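Local coordinates for protein kappa-carrageenase (Pseudoalteromonas carrageenovora, PDB 1DYP) that cleaves the beta-1,4 linkages inside kappa-carrageenan chains through its family 16 catalytic domain, which has a tunnel-shaped active site, at residues R103-S108 and N190-Y195; G98-R103 and V265-K270. The protein carries 1 engineered substitution. One frame throughout, in Å; residues are numbered along the deposited sequence.

Contact 1: residues R103-S108 and N190-Y195; sequences RIKGAS and NDFHTY
Ile104 and His193 form an antiparallel hydrogen-bonded pair where strands 98-105 and 193-199 meet in the beta-sandwich (jelly-roll) fold of family 16 glycoside hydrolases. Ile104 N donates to His193 O at 2.8 Å, and His193 N answers to Ile104 O at 3.0 Å. Ile104 O takes a second bond from a water that in turn accepts a bond from Tyr195 OH, while the edge of the Tyr195 ring faces the same oxygen.

On the face opposite Ile104, Phe192 lies against both Arg103 and Lys105. Phe192 CB stands over the centre of the Arg103 guanidinium, 3.4 Å from Arg103 CZ, and the guanidinium and phenyl planes are only 19° apart. Lys105 CB makes a CH-pi contact over the middle of the Phe192 ring, 3.7 Å from the centroid. With Lys105 CG anti to the backbone N (chi1 179°) and the chain extended, Lys105 CD continues across the ring to 3.8 Å from Phe192 CE1.

Asp191 forms the next layer: Asp191 OD1 receives Phe192 N at 2.6 Å and reaches Arg103 NH2 through a bridging water. Arg103 NH1 turns, in a weak bond, to Asp263, a cadmium ligand. Both nitrogens of the His193 imidazole are held, which fixes its rotation: ND1 bonds to Asp209, and His193 NE2 donates to Asn190 O at 2.9 Å.

Contact 2: residues G98-R103 and V265-K270; sequences GYYEAR and VRTWVK
Tyr99 faces Trp268 and Glu101 faces Arg266 as hydrogen-bonded pairs of two antiparallel strands, whose directions differ by 166° and whose axes come within 4.6 Å. Each pair exchanges two backbone bonds; the shortest runs from Arg266 N to Glu101 O, at 2.7 Å. At the start of the pairing Gly98 CA lies 3.0 Å from Trp268 O. A CB there would strike that oxygen, and at the backbone angles of Gly98 a side chain would also press on the preceding carbonyl oxygen.

The Tyr99 and Trp268 side chains run alongside each other in the same direction, with Trp268 CE3 in plane at the tyrosine's edge, 3.6 Å from Tyr99 CD2. Trp268 CG, anti to its carbonyl carbon (chi1 -68°), sets the six-membered part of the indole, through CE3 and CZ3, against Tyr99 CD2. Farther along this face a water joins Glu101 OE2 to Arg266 NH1, which are 4.6 Å apart. Each charge has a stronger partner elsewhere: Tyr264 OH for the carboxylate, and Glu22, a cadmium ligand, for Arg266 NE.

The other face carries Tyr100, whose CE2 meets Thr267 CG2 at 3.5 Å and whose OH hydrogen-bonds to Asn96 O, while Thr267 OG1 bonds to Arg19 O. Replacing Tyr100 by an alanine would probably open a gap beside Thr267 CG2 and deprive Asn96 O of its phenolic partner. Tyr100, Ala102 and Val265 pack on Phe117 of strand 113-120, and Tyr100, Val265 and Thr267 on Leu227 of strand 225-233, whereas Tyr99 and Trp268 lean on Trp13 of strand 13-15.

How the contacts relate
Strand 98-105 is common to both contacts, paired with 193-199 in contact 1 and with 258-270 in contact 2, so it runs between two antiparallel neighbours. Arg103 is shared by the two contacts, and Ala102 O probably accepts a hydrogen bond from Tyr195 N at 2.9 Å, tying one contact to the other. Contact 2 is buried and combines four backbone bonds with aromatic and aliphatic packing, and has one water-bridged charged pair. Contact 1 lies at the ends of its strands, is only partly buried, and relies more on waters, charged groups and a phenyl ring among long polar side chains. Along the chain, contact 1 is nested within the loop that contact 2 closes.

Contact 1: residues R103-S108 and N190-Y195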
ATOM      1  N   ARG A 103     -12.376  -3.570   0.738  1.00  7.49           N
ATOM      2  CA  ARG A 103     -12.855  -4.892   0.347  1.00  7.84           C
ATOM      3  C   ARG A 103     -12.124  -5.145  -0.958  1.00  7.67           C
ATOM      4  O   ARG A 103     -12.421  -4.525  -1.980  1.00  7.60           O
ATOM      5  CB  ARG A 103     -14.369  -4.862   0.145  1.00  8.25           C
ATOM      6  CG  ARG A 103     -14.961  -6.221  -0.146  1.00  9.22           C
ATOM      7  CD  ARG A 103     -16.348  -6.354   0.454  1.00 10.58           C
ATOM      8  NE  ARG A 103     -16.850  -7.713   0.308  1.00 11.01           N
ATOM      9  CZ  ARG A 103     -17.393  -8.196  -0.805  1.00 11.47           C
ATOM     10  NH1 ARG A 103     -17.519  -7.429  -1.881  1.00 11.62           N
ATOM     11  NH2 ARG A 103     -17.800  -9.456  -0.845  1.00 12.39           N
ATOM     12  N   ILE A 104     -11.161  -6.060  -0.910  1.00  7.42           N
ATOM     13  CA  ILE A 104     -10.303  -6.340  -2.052  1.00  7.48           C
ATOM     14  C   ILE A 104     -10.251  -7.780  -2.533  1.00  7.64           C
ATOM     15  O   ILE A 104     -10.362  -8.719  -1.753  1.00  7.50           O
ATOM     16  CB  ILE A 104      -8.850  -5.917  -1.706  1.00  7.44           C
ATOM     17  CG1 ILE A 104      -8.807  -4.421  -1.395  1.00  7.38           C
ATOM     18  CG2 ILE A 104      -7.899  -6.285  -2.837  1.00  7.68           C
ATOM     19  CD1 ILE A 104      -7.513  -3.969  -0.749  1.00  7.38           C
ATOM     20  N   LYS A 105     -10.066  -7.922  -3.841  1.00  8.19           N
ATOM     21  CA  LYS A 105      -9.914  -9.217  -4.484  1.00  8.63           C
ATOM     22  C   LYS A 105      -8.543  -9.114  -5.140  1.00  8.56           C
ATOM     23  O   LYS A 105      -8.281  -8.177  -5.893  1.00  8.23           O
ATOM     24  CB  LYS A 105     -10.992  -9.415  -5.541  1.00  9.40           C
ATOM     25  CG  LYS A 105     -10.920 -10.724  -6.295  1.00 10.74           C
ATOM     26  CD  LYS A 105     -12.120 -10.772  -7.217  1.00 12.02           C
ATOM     27  CE  LYS A 105     -12.179 -12.004  -8.062  1.00 13.35           C
ATOM     28  NZ  LYS A 105     -13.430 -11.930  -8.867  1.00 13.80           N
ATOM     29  N   GLY A 106      -7.660 -10.057  -4.833  1.00  8.67           N
ATOM     30  CA  GLY A 106      -6.326 -10.022  -5.400  1.00  8.82           C
ATOM     31  C   GLY A 106      -6.276 -10.345  -6.879  1.00  8.87           C
ATOM     32  O   GLY A 106      -7.260 -10.810  -7.460  1.00  8.92           O
ATOM     33  N   ALA A 107      -5.129 -10.080  -7.497  1.00  8.96           N
ATOM     34  CA  ALA A 107      -4.935 -10.366  -8.916  1.00  9.07           C
ATOM     35  C   ALA A 107      -4.793 -11.878  -9.059  1.00  9.20           C
ATOM     36  O   ALA A 107      -4.251 -12.537  -8.175  1.00  9.28           O
ATOM     37  CB  ALA A 107      -3.681  -9.663  -9.428  1.00  9.17           C
ATOM     38  N   SER A 108      -5.273 -12.429 -10.169  1.00  9.32           N
ATOM     39  CA  SER A 108      -5.213 -13.873 -10.375  1.00  9.75           C
ATOM     40  C   SER A 108      -3.799 -14.411 -10.547  1.00  9.37           C
ATOM     41  O   SER A 108      -3.494 -15.518 -10.119  1.00  9.42           O
ATOM     42  CB  SER A 108      -6.053 -14.271 -11.590  1.00 10.36           C
ATOM     43  OG  SER A 108      -5.488 -13.770 -12.786  0.80 11.46           O
ATOM     44  N   ASN A 190      -9.486 -15.266  -4.583  1.00  9.63           N
ATOM     45  CA  ASN A 190     -10.844 -15.767  -4.730  1.00 10.33           C
ATOM     46  C   ASN A 190     -11.860 -14.910  -3.990  1.00 10.35           C
ATOM     47  O   ASN A 190     -11.897 -14.894  -2.760  1.00 10.59           O
ATOM     48  CB  ASN A 190     -10.943 -17.200  -4.216  1.00 10.82           C
ATOM     49  CG  ASN A 190     -12.242 -17.862  -4.619  1.00 11.77           C
ATOM     50  OD1 ASN A 190     -12.404 -18.280  -5.767  1.00 12.82           O
ATOM     51  ND2 ASN A 190     -13.185 -17.942  -3.686  1.00 11.89           N
ATOM     52  N   ASP A 191     -12.696 -14.212  -4.749  1.00 10.39           N
ATOM     53  CA  ASP A 191     -13.722 -13.357  -4.171  1.00 10.33           C
ATOM     54  C   ASP A 191     -13.089 -12.203  -3.402  1.00 10.13           C
ATOM     55  O   ASP A 191     -11.865 -12.073  -3.334  1.00  9.95           O
ATOM     56  CB  ASP A 191     -14.621 -14.161  -3.228  1.00 10.92           C
ATOM     57  CG  ASP A 191     -16.054 -13.660  -3.217  1.00 11.34           C
ATOM     58  OD1 ASP A 191     -16.270 -12.438  -3.341  1.00 11.79           O
ATOM     59  OD2 ASP A 191     -16.971 -14.496  -3.071  0.80 12.12           O
ATOM     60  N   PHE A 192     -13.937 -11.377  -2.808  1.00  9.66           N
ATOM     61  CA  PHE A 192     -13.474 -10.230  -2.054  1.00  9.11           C
ATOM     62  C   PHE A 192     -13.353 -10.523  -0.572  1.00  8.92           C
ATOM     63  O   PHE A 192     -14.099 -11.327  -0.019  1.00  9.42           O
ATOM     64  CB  PHE A 192     -14.420  -9.050  -2.265  1.00  8.87           C
ATOM     65  CG  PHE A 192     -14.411  -8.517  -3.664  1.00  8.57           C
ATOM     66  CD1 PHE A 192     -15.099  -9.173  -4.682  1.00  8.79           C
ATOM     67  CD2 PHE A 192     -13.681  -7.377  -3.975  1.00  8.56           C
ATOM     68  CE1 PHE A 192     -15.056  -8.697  -5.991  1.00  8.57           C
ATOM     69  CE2 PHE A 192     -13.630  -6.891  -5.278  1.00  8.43           C
ATOM     70  CZ  PHE A 192     -14.319  -7.553  -6.291  1.00  8.64           C
ATOM     71  N   HIS A 193     -12.392  -9.865   0.059  1.00  8.66           N
ATOM     72  CA  HIS A 193     -12.158 -10.019   1.485  1.00  8.32           C
ATOM     73  C   HIS A 193     -11.903  -8.636   2.045  1.00  7.99           C
ATOM     74  O   HIS A 193     -11.527  -7.725   1.310  1.00  7.62           O
ATOM     75  CB  HIS A 193     -10.968 -10.948   1.711  1.00  8.67           C
ATOM     76  CG  HIS A 193     -11.209 -12.335   1.207  1.00  9.15           C
ATOM     77  ND1 HIS A 193     -11.828 -13.305   1.967  1.00  9.28           N
ATOM     78  CD2 HIS A 193     -11.011 -12.883  -0.016  1.00  9.36           C
ATOM     79  CE1 HIS A 193     -12.005 -14.388   1.233  1.00  9.45           C
ATOM     80  NE2 HIS A 193     -11.520 -14.159   0.026  1.00  9.40           N
ATOM     81  N   THR A 194     -12.121  -8.471   3.342  1.00  7.75           N
ATOM     82  CA  THR A 194     -11.936  -7.168   3.960  1.00  7.90           C
ATOM     83  C   THR A 194     -10.620  -7.068   4.704  1.00  7.52           C
ATOM     84  O   THR A 194     -10.269  -7.934   5.505  1.00  7.91           O
ATOM     85  CB  THR A 194     -13.091  -6.848   4.921  1.00  8.28           C
ATOM     86  OG1 THR A 194     -13.077  -7.769   6.017  1.00  9.89           O
ATOM     87  CG2 THR A 194     -14.416  -6.956   4.188  1.00  8.51           C
ATOM     88  N   TYR A 195      -9.901  -5.991   4.419  1.00  7.14           N
ATOM     89  CA  TYR A 195      -8.608  -5.726   5.022  1.00  6.77           C
ATOM     90  C   TYR A 195      -8.712  -4.386   5.729  1.00  6.59           C
ATOM     91  O   TYR A 195      -9.003  -3.364   5.108  1.00  6.75           O
ATOM     92  CB  TYR A 195      -7.549  -5.681   3.922  1.00  6.68           C
ATOM     93  CG  TYR A 195      -7.436  -6.992   3.178  1.00  6.19           C
ATOM     94  CD1 TYR A 195      -6.660  -8.036   3.682  1.00  6.38           C
ATOM     95  CD2 TYR A 195      -8.149  -7.208   1.999  1.00  6.09           C
ATOM     96  CE1 TYR A 195      -6.598  -9.264   3.031  1.00  5.91           C
ATOM     97  CE2 TYR A 195      -8.094  -8.437   1.336  1.00  6.00           C
ATOM     98  CZ  TYR A 195      -7.317  -9.458   1.862  1.00  6.11           C
ATOM     99  OH  TYR A 195      -7.260 -10.676   1.224  1.00  6.08           O
TER
HETATM  100  O   HOH W   1     -18.390 -10.786  -3.205  1.00 27.20           O
HETATM  101  O   HOH W   2     -15.672  -9.299   2.053  1.00 33.52           O
HETATM  102  O   HOH W   3      -8.574 -10.677  -1.123  1.00  6.75           O

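Contact 2: residues G98-R103 and V265-K270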
ATOM      1  N   GLY A  98      -7.690   6.557  12.969  1.00  9.41           N
ATOM      2  CA  GLY A  98      -8.994   6.175  12.464  1.00  9.12           C
ATOM      3  C   GLY A  98      -9.022   4.720  12.054  1.00  8.98           C
ATOM      4  O   GLY A  98      -8.002   4.028  12.108  1.00  8.67           O
ATOM      5  N   TYR A  99     -10.197   4.244  11.662  1.00  8.82           N
ATOM      6  CA  TYR A  99     -10.327   2.867  11.219  1.00  8.85           C
ATOM      7  C   TYR A  99     -10.447   2.891   9.704  1.00  8.61           C
ATOM      8  O   TYR A  99     -11.250   3.645   9.148  1.00  8.36           O
ATOM      9  CB  TYR A  99     -11.561   2.206  11.820  1.00  9.48           C
ATOM     10  CG  TYR A  99     -11.664   0.758  11.422  1.00 10.20           C
ATOM     11  CD1 TYR A  99     -10.797  -0.194  11.960  1.00 10.74           C
ATOM     12  CD2 TYR A  99     -12.582   0.343  10.461  1.00 10.72           C
ATOM     13  CE1 TYR A  99     -10.842  -1.520  11.550  1.00 11.63           C
ATOM     14  CE2 TYR A  99     -12.632  -0.980  10.042  1.00 11.42           C
ATOM     15  CZ  TYR A  99     -11.759  -1.904  10.592  1.00 11.69           C
ATOM     16  OH  TYR A  99     -11.801  -3.212  10.179  1.00 13.24           O
ATOM     17  N   TYR A 100      -9.638   2.068   9.046  1.00  8.16           N
ATOM     18  CA  TYR A 100      -9.618   1.994   7.591  1.00  8.03           C
ATOM     19  C   TYR A 100      -9.970   0.591   7.138  1.00  8.06           C
ATOM     20  O   TYR A 100      -9.546  -0.387   7.746  1.00  7.71           O
ATOM     21  CB  TYR A 100      -8.228   2.327   7.056  1.00  7.81           C
ATOM     22  CG  TYR A 100      -7.663   3.650   7.503  1.00  7.70           C
ATOM     23  CD1 TYR A 100      -7.166   3.822   8.797  1.00  7.55           C
ATOM     24  CD2 TYR A 100      -7.578   4.721   6.617  1.00  7.83           C
ATOM     25  CE1 TYR A 100      -6.590   5.029   9.190  1.00  7.41           C
ATOM     26  CE2 TYR A 100      -7.008   5.926   6.997  1.00  7.63           C
ATOM     27  CZ  TYR A 100      -6.514   6.072   8.280  1.00  7.65           C
ATOM     28  OH  TYR A 100      -5.919   7.255   8.642  1.00  7.69           O
ATOM     29  N   GLU A 101     -10.718   0.492   6.047  1.00  7.97           N
ATOM     30  CA  GLU A 101     -11.103  -0.812   5.539  1.00  8.35           C
ATOM     31  C   GLU A 101     -11.319  -0.795   4.038  1.00  7.92           C
ATOM     32  O   GLU A 101     -11.888   0.142   3.490  1.00  7.74           O
ATOM     33  CB  GLU A 101     -12.382  -1.276   6.236  1.00  9.22           C
ATOM     34  CG  GLU A 101     -12.934  -2.596   5.744  1.00 10.82           C
ATOM     35  CD  GLU A 101     -14.171  -3.013   6.515  1.00 11.47           C
ATOM     36  OE1 GLU A 101     -14.055  -3.246   7.739  1.00 12.53           O
ATOM     37  OE2 GLU A 101     -15.255  -3.105   5.900  1.00 12.54           O
ATOM     38  N   ALA A 102     -10.841  -1.837   3.370  1.00  7.71           N
ATOM     39  CA  ALA A 102     -11.027  -1.961   1.933  1.00  7.47           C
ATOM     40  C   ALA A 102     -11.431  -3.400   1.653  1.00  7.64           C
ATOM     41  O   ALA A 102     -10.920  -4.329   2.281  1.00  7.50           O
ATOM     42  CB  ALA A 102      -9.741  -1.614   1.189  1.00  7.70           C
ATOM     43  N   ARG A 103     -12.376  -3.570   0.738  1.00  7.49           N
ATOM     44  CA  ARG A 103     -12.855  -4.892   0.347  1.00  7.84           C
ATOM     45  C   ARG A 103     -12.124  -5.145  -0.958  1.00  7.67           C
ATOM     46  O   ARG A 103     -12.421  -4.525  -1.980  1.00  7.60           O
ATOM     47  CB  ARG A 103     -14.369  -4.862   0.145  1.00  8.25           C
ATOM     48  CG  ARG A 103     -14.961  -6.221  -0.146  1.00  9.22           C
ATOM     49  CD  ARG A 103     -16.348  -6.354   0.454  1.00 10.58           C
ATOM     50  NE  ARG A 103     -16.850  -7.713   0.308  1.00 11.01           N
ATOM     51  CZ  ARG A 103     -17.393  -8.196  -0.805  1.00 11.47           C
ATOM     52  NH1 ARG A 103     -17.519  -7.429  -1.881  1.00 11.62           N
ATOM     53  NH2 ARG A 103     -17.800  -9.456  -0.845  1.00 12.39           N
ATOM     54  N   VAL A 265     -13.619   1.357  -0.197  1.00  7.42           N
ATOM     55  CA  VAL A 265     -12.630   1.734   0.800  1.00  7.44           C
ATOM     56  C   VAL A 265     -13.406   2.669   1.723  1.00  7.54           C
ATOM     57  O   VAL A 265     -14.105   3.574   1.263  1.00  7.46           O
ATOM     58  CB  VAL A 265     -11.396   2.450   0.183  1.00  7.24           C
ATOM     59  CG1 VAL A 265     -11.824   3.651  -0.648  1.00  7.47           C
ATOM     60  CG2 VAL A 265     -10.441   2.876   1.295  1.00  7.56           C
ATOM     61  N   ARG A 266     -13.324   2.413   3.022  1.00  7.62           N
ATOM     62  CA  ARG A 266     -14.039   3.221   3.999  1.00  7.78           C
ATOM     63  C   ARG A 266     -13.106   3.635   5.118  1.00  7.92           C
ATOM     64  O   ARG A 266     -12.359   2.817   5.647  1.00  7.69           O
ATOM     65  CB  ARG A 266     -15.215   2.422   4.568  1.00  7.81           C
ATOM     66  CG  ARG A 266     -16.264   2.092   3.521  1.00  7.61           C
ATOM     67  CD  ARG A 266     -17.208   0.998   3.973  1.00  7.75           C
ATOM     68  NE  ARG A 266     -18.149   0.658   2.911  1.00  7.68           N
ATOM     69  CZ  ARG A 266     -18.972  -0.386   2.939  1.00  7.88           C
ATOM     70  NH1 ARG A 266     -18.976  -1.208   3.980  1.00  8.04           N
ATOM     71  NH2 ARG A 266     -19.794  -0.604   1.919  1.00  8.24           N
ATOM     72  N   THR A 267     -13.150   4.916   5.471  1.00  8.08           N
ATOM     73  CA  THR A 267     -12.313   5.446   6.538  1.00  8.70           C
ATOM     74  C   THR A 267     -13.192   6.179   7.540  1.00  9.23           C
ATOM     75  O   THR A 267     -14.032   6.990   7.158  1.00  9.10           O
ATOM     76  CB  THR A 267     -11.265   6.419   5.982  1.00  8.63           C
ATOM     77  OG1 THR A 267     -10.439   5.732   5.033  1.00  8.31           O
ATOM     78  CG2 THR A 267     -10.392   6.964   7.102  1.00  8.94           C
ATOM     79  N   TRP A 268     -12.994   5.873   8.817  1.00  9.94           N
ATOM     80  CA  TRP A 268     -13.764   6.474   9.904  1.00 10.89           C
ATOM     81  C   TRP A 268     -12.853   7.017  10.993  1.00 11.75           C
ATOM     82  O   TRP A 268     -11.743   6.529  11.192  1.00 11.71           O
ATOM     83  CB  TRP A 268     -14.651   5.436  10.587  1.00 10.75           C
ATOM     84  CG  TRP A 268     -15.781   4.879   9.806  1.00 10.63           C
ATOM     85  CD1 TRP A 268     -17.058   5.362   9.750  1.00 10.68           C
ATOM     86  CD2 TRP A 268     -15.782   3.651   9.076  1.00 10.46           C
ATOM     87  NE1 TRP A 268     -17.859   4.497   9.041  1.00 10.67           N
ATOM     88  CE2 TRP A 268     -17.100   3.438   8.616  1.00 10.57           C
ATOM     89  CE3 TRP A 268     -14.795   2.702   8.772  1.00 10.47           C
ATOM     90  CZ2 TRP A 268     -17.459   2.315   7.867  1.00 10.51           C
ATOM     91  CZ3 TRP A 268     -15.152   1.585   8.029  1.00 10.54           C
ATOM     92  CH2 TRP A 268     -16.474   1.401   7.586  1.00 10.48           C
ATOM     93  N   VAL A 269     -13.349   8.021  11.707  1.00 12.82           N
ATOM     94  CA  VAL A 269     -12.629   8.601  12.832  1.00 13.97           C
ATOM     95  C   VAL A 269     -13.611   8.539  13.998  1.00 14.94           C
ATOM     96  O   VAL A 269     -14.748   9.001  13.890  1.00 15.19           O
ATOM     97  CB  VAL A 269     -12.208  10.058  12.564  1.00 13.87           C
ATOM     98  CG1 VAL A 269     -11.691  10.695  13.850  1.00 14.08           C
ATOM     99  CG2 VAL A 269     -11.120  10.089  11.500  1.00 13.79           C
ATOM    100  N   LYS A 270     -13.178   7.949  15.107  1.00 15.95           N
ATOM    101  CA  LYS A 270     -14.034   7.788  16.277  1.00 17.04           C
ATOM    102  C   LYS A 270     -14.336   9.082  17.021  1.00 17.59           C
ATOM    103  O   LYS A 270     -13.471   9.940  17.175  1.00 17.91           O
ATOM    104  CB  LYS A 270     -13.406   6.786  17.251  1.00 17.35           C
ATOM    105  CG  LYS A 270     -14.297   6.443  18.435  1.00 17.96           C
ATOM    106  CD  LYS A 270     -13.651   5.401  19.330  1.00 18.47           C
ATOM    107  CE  LYS A 270     -14.588   4.980  20.452  1.00 18.96           C
ATOM    108  NZ  LYS A 270     -13.963   3.954  21.329  1.00 19.43           N
TER
HETATM  109  O   HOH W   4     -17.600  -1.715   6.549  1.00 20.25           O